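Local coordinates for putative nucleoprotein (Infectious salmon anemia virus, PDB 4EWC) that coats the negative-strand viral RNA genome, protecting it from nucleases and forming the ribonucleoprotein that serves as template for transcription and replication, at residues N146-I151 with C260-I264; Q178-R182 with V268-D272; I183-D188 with L229-R234. All blocks are in the same frame, centred on the assembly; numbering follows the deposited sequence.

Contact 1: residues N146-I151 with C260-I264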
loop_
_atom_site.group_PDB
_atom_site.type_symbol
_atom_site.label_atom_id
_atom_site.label_comp_id
_atom_site.label_asym_id
_atom_site.label_seq_id
_atom_site.Cartn_x
_atom_site.Cartn_y
_atom_site.Cartn_z
ATOM N N ASN A 146 29.312 8.071 -19.889
ATOM C CA ASN A 146 29.780 9.427 -19.621
ATOM C C ASN A 146 29.549 9.835 -18.183
ATOM O O ASN A 146 30.408 10.447 -17.552
ATOM C CB ASN A 146 29.112 10.425 -20.570
ATOM C CG ASN A 146 29.643 10.313 -21.982
ATOM O OD1 ASN A 146 30.695 9.707 -22.211
ATOM N ND2 ASN A 146 28.930 10.897 -22.933
ATOM N N LEU A 147 28.375 9.477 -17.677
ATOM C CA LEU A 147 28.027 9.756 -16.302
ATOM C C LEU A 147 28.931 8.973 -15.349
ATOM O O LEU A 147 29.388 9.534 -14.365
ATOM C CB LEU A 147 26.541 9.487 -16.029
ATOM C CG LEU A 147 26.098 9.695 -14.568
ATOM C CD1 LEU A 147 26.212 11.149 -14.128
ATOM C CD2 LEU A 147 24.690 9.170 -14.364
ATOM N N SER A 148 29.210 7.702 -15.638
ATOM C CA SER A 148 30.132 6.935 -14.790
ATOM C C SER A 148 31.549 7.473 -14.852
ATOM O O SER A 148 32.281 7.439 -13.855
ATOM C CB SER A 148 30.143 5.448 -15.141
ATOM O OG SER A 148 28.939 4.825 -14.752
ATOM N N LEU A 149 31.946 7.949 -16.024
ATOM C CA LEU A 149 33.278 8.514 -16.187
ATOM C C LEU A 149 33.368 9.795 -15.370
ATOM O O LEU A 149 34.295 9.978 -14.569
ATOM C CB LEU A 149 33.568 8.796 -17.660
ATOM C CG LEU A 149 34.947 9.381 -17.928
ATOM C CD1 LEU A 149 35.976 8.522 -17.218
ATOM C CD2 LEU A 149 35.262 9.466 -19.404
ATOM N N PHE A 150 32.386 10.666 -15.583
ATOM C CA PHE A 150 32.241 11.900 -14.832
ATOM C C PHE A 150 32.345 11.649 -13.340
ATOM O O PHE A 150 33.133 12.299 -12.660
ATOM C CB PHE A 150 30.906 12.580 -15.164
ATOM C CG PHE A 150 30.702 13.901 -14.468
ATOM C CD1 PHE A 150 30.313 13.955 -13.136
ATOM C CD2 PHE A 150 30.880 15.084 -15.152
ATOM C CE1 PHE A 150 30.140 15.165 -12.506
ATOM C CE2 PHE A 150 30.704 16.295 -14.538
ATOM C CZ PHE A 150 30.335 16.340 -13.215
ATOM N N ILE A 151 31.537 10.724 -12.827
ATOM C CA ILE A 151 31.541 10.451 -11.394
ATOM C C ILE A 151 32.902 9.917 -10.936
ATOM O O ILE A 151 33.496 10.438 -10.002
ATOM C CB ILE A 151 30.402 9.506 -10.970
ATOM C CG1 ILE A 151 29.056 10.217 -11.115
ATOM C CG2 ILE A 151 30.596 9.074 -9.521
ATOM C CD1 ILE A 151 27.855 9.279 -11.124
ATOM N N CYS A 260 25.577 15.648 -16.928
ATOM C CA CYS A 260 25.840 14.880 -15.720
ATOM C C CYS A 260 25.384 15.590 -14.443
ATOM O O CYS A 260 24.786 14.985 -13.541
ATOM C CB CYS A 260 27.348 14.570 -15.621
ATOM S SG CYS A 260 27.997 13.490 -16.954
HETATM N N MSE A 261 25.662 16.884 -14.367
HETATM C CA MSE A 261 25.229 17.658 -13.209
HETATM C C MSE A 261 23.688 17.734 -13.142
HETATM O O MSE A 261 23.114 17.659 -12.080
HETATM C CB MSE A 261 25.903 19.032 -13.201
HETATM C CG MSE A 261 27.382 18.960 -12.850
HETATM SE SE MSE A 261 27.586 18.459 -10.932
HETATM C CE MSE A 261 26.807 20.038 -10.161
ATOM N N ALA A 262 23.033 17.815 -14.287
ATOM C CA ALA A 262 21.585 17.736 -14.315
ATOM C C ALA A 262 21.068 16.397 -13.781
ATOM O O ALA A 262 20.084 16.357 -13.043
ATOM C CB ALA A 262 21.047 17.996 -15.727
ATOM N N LEU A 263 21.736 15.306 -14.133
ATOM C CA LEU A 263 21.289 13.978 -13.721
ATOM C C LEU A 263 21.490 13.778 -12.230
ATOM O O LEU A 263 20.623 13.222 -11.533
ATOM C CB LEU A 263 22.018 12.890 -14.515
ATOM C CG LEU A 263 21.638 12.856 -15.997
ATOM C CD1 LEU A 263 22.528 11.895 -16.786
ATOM C CD2 LEU A 263 20.180 12.453 -16.124
ATOM N N ILE A 264 22.643 14.241 -11.757
ATOM C CA ILE A 264 23.000 14.163 -10.340
ATOM C C ILE A 264 22.215 15.167 -9.469
ATOM O O ILE A 264 21.734 14.836 -8.379
ATOM C CB ILE A 264 24.528 14.345 -10.166
ATOM C CG1 ILE A 264 25.255 13.309 -11.025
ATOM C CG2 ILE A 264 24.957 14.209 -8.718
ATOM C CD1 ILE A 264 26.781 13.430 -11.002
#

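Contact 2: residues Q178-R182 with V268-D272. Unlike the reference sequence in segment 178-182: Met181 (reference Ile).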
loop_
_atom_site.group_PDB
_atom_site.type_symbol
_atom_site.label_atom_id
_atom_site.label_comp_id
_atom_site.label_asym_id
_atom_site.label_seq_id
_atom_site.Cartn_x
_atom_site.Cartn_y
_atom_site.Cartn_z
ATOM N N GLN A 178 25.096 15.467 0.616
ATOM C CA GLN A 178 24.141 16.442 0.086
ATOM C C GLN A 178 24.721 17.844 0.055
ATOM O O GLN A 178 24.596 18.565 -0.936
ATOM C CB GLN A 178 22.894 16.488 0.964
ATOM C CG GLN A 178 22.139 15.194 1.030
ATOM C CD GLN A 178 21.693 14.745 -0.332
ATOM O OE1 GLN A 178 20.800 15.346 -0.924
ATOM N NE2 GLN A 178 22.315 13.668 -0.845
ATOM N N ALA A 179 25.338 18.224 1.168
ATOM C CA ALA A 179 25.912 19.549 1.315
ATOM C C ALA A 179 27.027 19.796 0.294
ATOM O O ALA A 179 27.140 20.889 -0.258
ATOM C CB ALA A 179 26.413 19.744 2.735
ATOM N N ILE A 180 27.837 18.770 0.045
ATOM C CA ILE A 180 28.951 18.859 -0.894
ATOM C C ILE A 180 28.469 19.105 -2.340
ATOM O O ILE A 180 28.969 19.996 -3.028
ATOM C CB ILE A 180 29.872 17.611 -0.756
ATOM C CG1 ILE A 180 30.708 17.744 0.529
ATOM C CG2 ILE A 180 30.772 17.424 -1.957
ATOM C CD1 ILE A 180 31.353 16.451 1.017
HETATM N N MSE A 181 27.475 18.348 -2.793
HETATM C CA MSE A 181 26.920 18.580 -4.124
HETATM C C MSE A 181 26.268 19.968 -4.271
HETATM O O MSE A 181 26.338 20.584 -5.334
HETATM C CB MSE A 181 25.890 17.508 -4.501
HETATM C CG MSE A 181 26.426 16.147 -4.787
HETATM SE SE MSE A 181 27.916 16.127 -6.084
HETATM C CE MSE A 181 27.208 17.136 -7.578
ATOM N N ARG A 182 25.610 20.434 -3.218
ATOM C CA ARG A 182 24.903 21.705 -3.278
ATOM C C ARG A 182 25.908 22.826 -3.400
ATOM O O ARG A 182 25.717 23.769 -4.172
ATOM C CB ARG A 182 24.021 21.909 -2.043
ATOM C CG ARG A 182 22.707 21.164 -2.091
ATOM C CD ARG A 182 21.930 21.348 -0.791
ATOM N NE ARG A 182 20.854 20.361 -0.641
ATOM C CZ ARG A 182 19.624 20.497 -1.147
ATOM N NH1 ARG A 182 19.299 21.584 -1.842
ATOM N NH2 ARG A 182 18.710 19.545 -0.956
ATOM N N VAL A 268 19.824 14.570 -6.037
ATOM C CA VAL A 268 20.127 15.199 -4.752
ATOM C C VAL A 268 18.989 16.098 -4.293
ATOM O O VAL A 268 18.618 16.120 -3.106
ATOM C CB VAL A 268 21.429 16.036 -4.843
ATOM C CG1 VAL A 268 21.453 17.144 -3.818
ATOM C CG2 VAL A 268 22.635 15.143 -4.713
ATOM N N LEU A 269 18.416 16.821 -5.253
ATOM C CA LEU A 269 17.400 17.812 -4.954
ATOM C C LEU A 269 16.007 17.212 -4.790
ATOM O O LEU A 269 15.111 17.886 -4.300
ATOM C CB LEU A 269 17.351 18.866 -6.052
ATOM C CG LEU A 269 18.583 19.733 -6.175
ATOM C CD1 LEU A 269 18.356 20.736 -7.282
ATOM C CD2 LEU A 269 18.902 20.420 -4.867
ATOM N N SER A 270 15.812 15.964 -5.206
ATOM C CA SER A 270 14.473 15.383 -5.156
ATOM C C SER A 270 13.970 15.180 -3.719
ATOM O O SER A 270 12.769 15.085 -3.480
ATOM C CB SER A 270 14.371 14.094 -5.994
ATOM O OG SER A 270 15.250 13.091 -5.526
ATOM N N ALA A 271 14.885 15.167 -2.757
ATOM C CA ALA A 271 14.502 15.029 -1.358
ATOM C C ALA A 271 13.827 16.294 -0.865
ATOM O O ALA A 271 12.952 16.239 -0.000
ATOM C CB ALA A 271 15.701 14.689 -0.491
ATOM N N ASP A 272 14.209 17.439 -1.419
ATOM C CA ASP A 272 13.535 18.692 -1.074
ATOM C C ASP A 272 12.090 18.696 -1.500
ATOM O O ASP A 272 11.237 19.264 -0.817
ATOM C CB ASP A 272 14.237 19.888 -1.697
ATOM C CG ASP A 272 15.718 19.922 -1.374
ATOM O OD1 ASP A 272 16.162 19.220 -0.425
ATOM O OD2 ASP A 272 16.445 20.662 -2.080
#

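Contact 3: residues I183-D188 with L229-R234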
loop_
_atom_site.group_PDB
_atom_site.type_symbol
_atom_site.label_atom_id
_atom_site.label_comp_id
_atom_site.label_asym_id
_atom_site.label_seq_id
_atom_site.Cartn_x
_atom_site.Cartn_y
_atom_site.Cartn_z
ATOM N N ILE A 183 26.985 22.718 -2.632
ATOM C CA ILE A 183 28.047 23.709 -2.693
ATOM C C ILE A 183 28.792 23.614 -4.025
ATOM O O ILE A 183 29.193 24.624 -4.610
ATOM C CB ILE A 183 28.994 23.607 -1.480
ATOM C CG1 ILE A 183 29.835 24.866 -1.353
ATOM C CG2 ILE A 183 29.868 22.390 -1.545
ATOM C CD1 ILE A 183 29.007 26.072 -1.022
ATOM N N LEU A 184 28.944 22.391 -4.515
ATOM C CA LEU A 184 29.587 22.181 -5.800
ATOM C C LEU A 184 28.787 22.863 -6.892
ATOM O O LEU A 184 29.335 23.628 -7.678
ATOM C CB LEU A 184 29.712 20.695 -6.099
ATOM C CG LEU A 184 30.238 20.302 -7.483
ATOM C CD1 LEU A 184 31.379 21.191 -7.952
ATOM C CD2 LEU A 184 30.696 18.868 -7.443
ATOM N N ALA A 185 27.490 22.572 -6.929
ATOM C CA ALA A 185 26.594 23.212 -7.883
ATOM C C ALA A 185 26.718 24.731 -7.774
ATOM O O ALA A 185 26.802 25.437 -8.781
ATOM C CB ALA A 185 25.161 22.769 -7.652
ATOM N N LEU A 186 26.752 25.225 -6.544
ATOM C CA LEU A 186 26.976 26.643 -6.297
ATOM C C LEU A 186 28.286 27.186 -6.903
ATOM O O LEU A 186 28.277 28.217 -7.569
ATOM C CB LEU A 186 26.936 26.921 -4.791
ATOM C CG LEU A 186 27.050 28.396 -4.411
ATOM C CD1 LEU A 186 25.991 29.208 -5.119
ATOM C CD2 LEU A 186 26.919 28.570 -2.916
ATOM N N ALA A 187 29.400 26.490 -6.670
ATOM C CA ALA A 187 30.701 26.910 -7.200
ATOM C C ALA A 187 30.736 26.924 -8.730
ATOM O O ALA A 187 31.244 27.854 -9.357
ATOM C CB ALA A 187 31.809 26.014 -6.663
ATOM N N ASP A 188 30.195 25.876 -9.331
ATOM C CA ASP A 188 30.154 25.768 -10.783
ATOM C C ASP A 188 29.293 26.863 -11.438
ATOM O O ASP A 188 29.394 27.098 -12.629
ATOM C CB ASP A 188 29.658 24.382 -11.190
ATOM C CG ASP A 188 29.865 24.103 -12.652
ATOM O OD1 ASP A 188 30.940 24.444 -13.178
ATOM O OD2 ASP A 188 28.948 23.546 -13.293
ATOM N N LEU A 229 37.135 25.571 -5.359
ATOM C CA LEU A 229 36.232 24.468 -5.658
ATOM C C LEU A 229 35.883 24.389 -7.142
ATOM O O LEU A 229 35.803 23.304 -7.710
ATOM C CB LEU A 229 34.962 24.548 -4.814
ATOM C CG LEU A 229 34.061 23.328 -5.056
ATOM C CD1 LEU A 229 34.883 22.028 -4.972
ATOM C CD2 LEU A 229 32.845 23.286 -4.114
ATOM N N LYS A 230 35.675 25.544 -7.761
ATOM C CA LYS A 230 35.333 25.611 -9.166
ATOM C C LYS A 230 36.499 25.134 -10.030
ATOM O O LYS A 230 36.340 24.262 -10.878
ATOM C CB LYS A 230 34.948 27.043 -9.530
ATOM C CG LYS A 230 34.681 27.244 -10.996
ATOM C CD LYS A 230 34.537 28.702 -11.319
ATOM C CE LYS A 230 33.983 28.854 -12.735
ATOM N NZ LYS A 230 33.685 30.264 -13.097
ATOM N N ALA A 231 37.669 25.718 -9.791
ATOM C CA ALA A 231 38.900 25.372 -10.506
ATOM C C ALA A 231 39.258 23.890 -10.406
ATOM O O ALA A 231 39.674 23.278 -11.395
ATOM C CB ALA A 231 40.070 26.238 -10.006
ATOM N N ALA A 232 39.088 23.330 -9.211
ATOM C CA ALA A 232 39.363 21.929 -8.951
ATOM C C ALA A 232 38.422 21.056 -9.765
ATOM O O ALA A 232 38.835 20.081 -10.408
ATOM C CB ALA A 232 39.208 21.633 -7.466
ATOM N N PHE A 233 37.150 21.427 -9.744
ATOM C CA PHE A 233 36.136 20.770 -10.553
ATOM C C PHE A 233 36.453 20.836 -12.067
ATOM O O PHE A 233 36.543 19.801 -12.727
ATOM C CB PHE A 233 34.750 21.350 -10.229
ATOM C CG PHE A 233 33.650 20.819 -11.102
ATOM C CD1 PHE A 233 33.430 19.456 -11.197
ATOM C CD2 PHE A 233 32.819 21.687 -11.816
ATOM C CE1 PHE A 233 32.407 18.964 -11.993
ATOM C CE2 PHE A 233 31.788 21.205 -12.612
ATOM C CZ PHE A 233 31.577 19.844 -12.709
ATOM N N ARG A 234 36.641 22.040 -12.603
ATOM C CA ARG A 234 36.889 22.234 -14.043
ATOM C C ARG A 234 38.115 21.469 -14.589
ATOM O O ARG A 234 38.178 21.141 -15.772
ATOM C CB ARG A 234 37.040 23.718 -14.359
ATOM C CG ARG A 234 35.837 24.567 -14.002
ATOM C CD ARG A 234 34.647 24.218 -14.864
ATOM N NE ARG A 234 33.419 24.899 -14.421
ATOM C CZ ARG A 234 32.989 26.064 -14.902
ATOM N NH1 ARG A 234 33.685 26.692 -15.837
ATOM N NH2 ARG A 234 31.870 26.597 -14.441
#

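Contact 1: residues N146-I151 with C260-I264
Cys260 is the central bump of this contact, and the hollow it fills on helix 142-162 lies between Leu147 and Phe150, one turn apart. SG sits beside the backbone N of its own residue (chi1 -64°) and points into the floor of that hollow, 3.8 Å from Leu147 CA and 3.5 Å from Phe150 CB. The CB of Cys260 lies over one face of the Phe150 ring, 3.7 Å from the centroid and displaced toward the rim. This is a CH-pi contact, whereas the sulfur of Cys260 meets the same ring obliquely.

Phe150 is the reciprocal bump. With CG anti to the backbone N, its ring passes alongside helix 253-269, and its far end, CZ, reaches Met261 CG at 4.0 Å. The selenomethionine chain of Met261 bends at chi2 and chi3, which brings SE beside the ring in an oblique Met-aromatic contact, 5.3 Å from the centroid of Phe150. Leu147 forms a second wall of the hollow: its CD1 lies 3.9 Å from Ile264 CG1, while its CD2 meets a methyl of Leu263. Ile264 CD1 closes the gap between these two flanks, touching the CG1 of Ile151 and, more loosely, Phe150 CE1.

The short helix segments run almost perpendicular, at 87°, with their axes 10.4 Å apart at closest approach. Side chains fill that gap, and Cys260 SG reaches the opposing backbone.

Polar groups turn elsewhere: Asn146 bonds through OD1 to the backbone N of Arg244, and Ser148 OG to Met410 O. All eight touching residues are buried. Residues 144-166 are predicted to span a membrane, yet here 146-151 is covered by protein; with no hydrogen bond across the segments, apolar and sulfur-aromatic packing holds them together.

Contact 2: residues Q178-R182 with V268-D272
Arg182 and Asp272 supply the ionic part of this contact, a salt bridge between side chains arriving from opposite directions. Arg182 is extended from CG to NE and presents its guanidinium end-on: NH1 and NH2 both donate to Asp272 OD2, at 3.0 Å from NH1 and 2.8 Å from NH2. Both bonds enter from the syn side of OD2 and lie within a few degrees of the guanidinium plane. NH2 also makes a weak bond to Asp272 OD1. The planes of the carboxylate and guanidinium are inclined by 23°, so the carboxylate sits nearly coplanar at the guanidinium edge. Sharing two N-H groups on OD2 would restrict rotation of the guanidinium about its last torsion. Asp272 OD1 has a further weak bond to Thr479 OG1.

Apolar contacts lie beside and behind the bridge. Leu269 CD2 lies obliquely against the guanidinium of Arg182 near NH1. Separately, Val268 CG2 meets the CG of selenomethionine Met181 at 3.9 Å. The CG2 branch of Val268 lies beside its backbone N, while CG1, anti to that N (chi1 155°), is directed at the Gln178 side chain.

A polar approach comes from Gln178: its bent chain slides past Val268 in the opposite direction, bringing the amide end beside the Val268 carbonyl.

Backbone approach is closest between Gln178 and Val268, whose CA atoms are 6.4 Å apart. The contact joins helix 174-188 to the C-terminal part of helix 253-269 and to the turn leading into helix 272-275. Ile394 of helix 394-402 touches Gln178, Met181 and Val268, whereas Ser448 of helix 438-449 packs on Ser270 and Ala271. Beyond the salt bridge comes the loop carrying Thr479 and Lys480; Lys480 is probably part of a nuclear localization signal, and its NZ lies near Arg182 NH1, two like charges beside the Asp272 carboxylate.

Contact 3: residues I183-D188 with L229-R234
Arg234 grips Asp188 OD1 side-on, through NE at 2.8 Å and NH2 at 2.7 Å from this one oxygen. NE meets OD1 nearly along its C-O axis, while NH2 comes from above the carboxylate plane, and the planes of the two flat groups stand 86° apart. A weak bond from Arg234 NH2 to Asp188 O adds a third tie. The same OD1 faces the edge of the Phe233 ring, lying in its plane 3.4 Å from CE2.

Leu184 CD1 covers one face of Phe233 in a CH-pi contact, 4.2 Å from the centroid and displaced toward the rim. Next to this, the small Ala187 lets Leu229 come close, its CG 3.9 Å from Ala187 CB; Leu229 CD2 continues along the helix to Leu184 CA and to Ile183 CG2. The segments 183-188 and 229-234 cross at -89°, their axes 8.9 Å apart at closest approach, a near-orthogonal helix packing in this largely helical part of the chain. The CA atoms approach most closely at Ala187 and Lys230, where the aliphatic start of the extended lysine chain lies against Ala187 O.

Rotation about chi1 (-168°) sets Asp188 CG anti to its N, from where OD1 faces Arg234 and OD2 bonds to Tyr304 OH. The second partner probably helps hold the carboxylate steeply across the guanidinium. On the arginine side, Lys230 CE lies over a face of the Arg234 guanidinium. Farther out, Phe161 and Val154 of helix 142-162 back Leu229 and Phe233 respectively, and Ser257 of helix 253-269 also touches Phe233.

Overall arrangement
The three contacts tie four helices together. Helix 174-188 serves contacts 2 and 3 through consecutive segments, and helix 253-269 serves contacts 1 and 2. Contact 1 is wholly buried and apolar; contact 3 is also mainly buried but carries a salt bridge beside its aromatic packing, while contact 2 is partly buried and combines a salt bridge with a few apolar contacts. Their arginine grips differ, end-on in contact 2 and side-on in contact 3. Contact 1 touches both others: Met261 SE lies 3.6 Å from Met181 CE, and Phe150 CZ lies 3.6 Å from Phe233 CE1. Contacts 2 and 3 meet solely through their adjoining sequence.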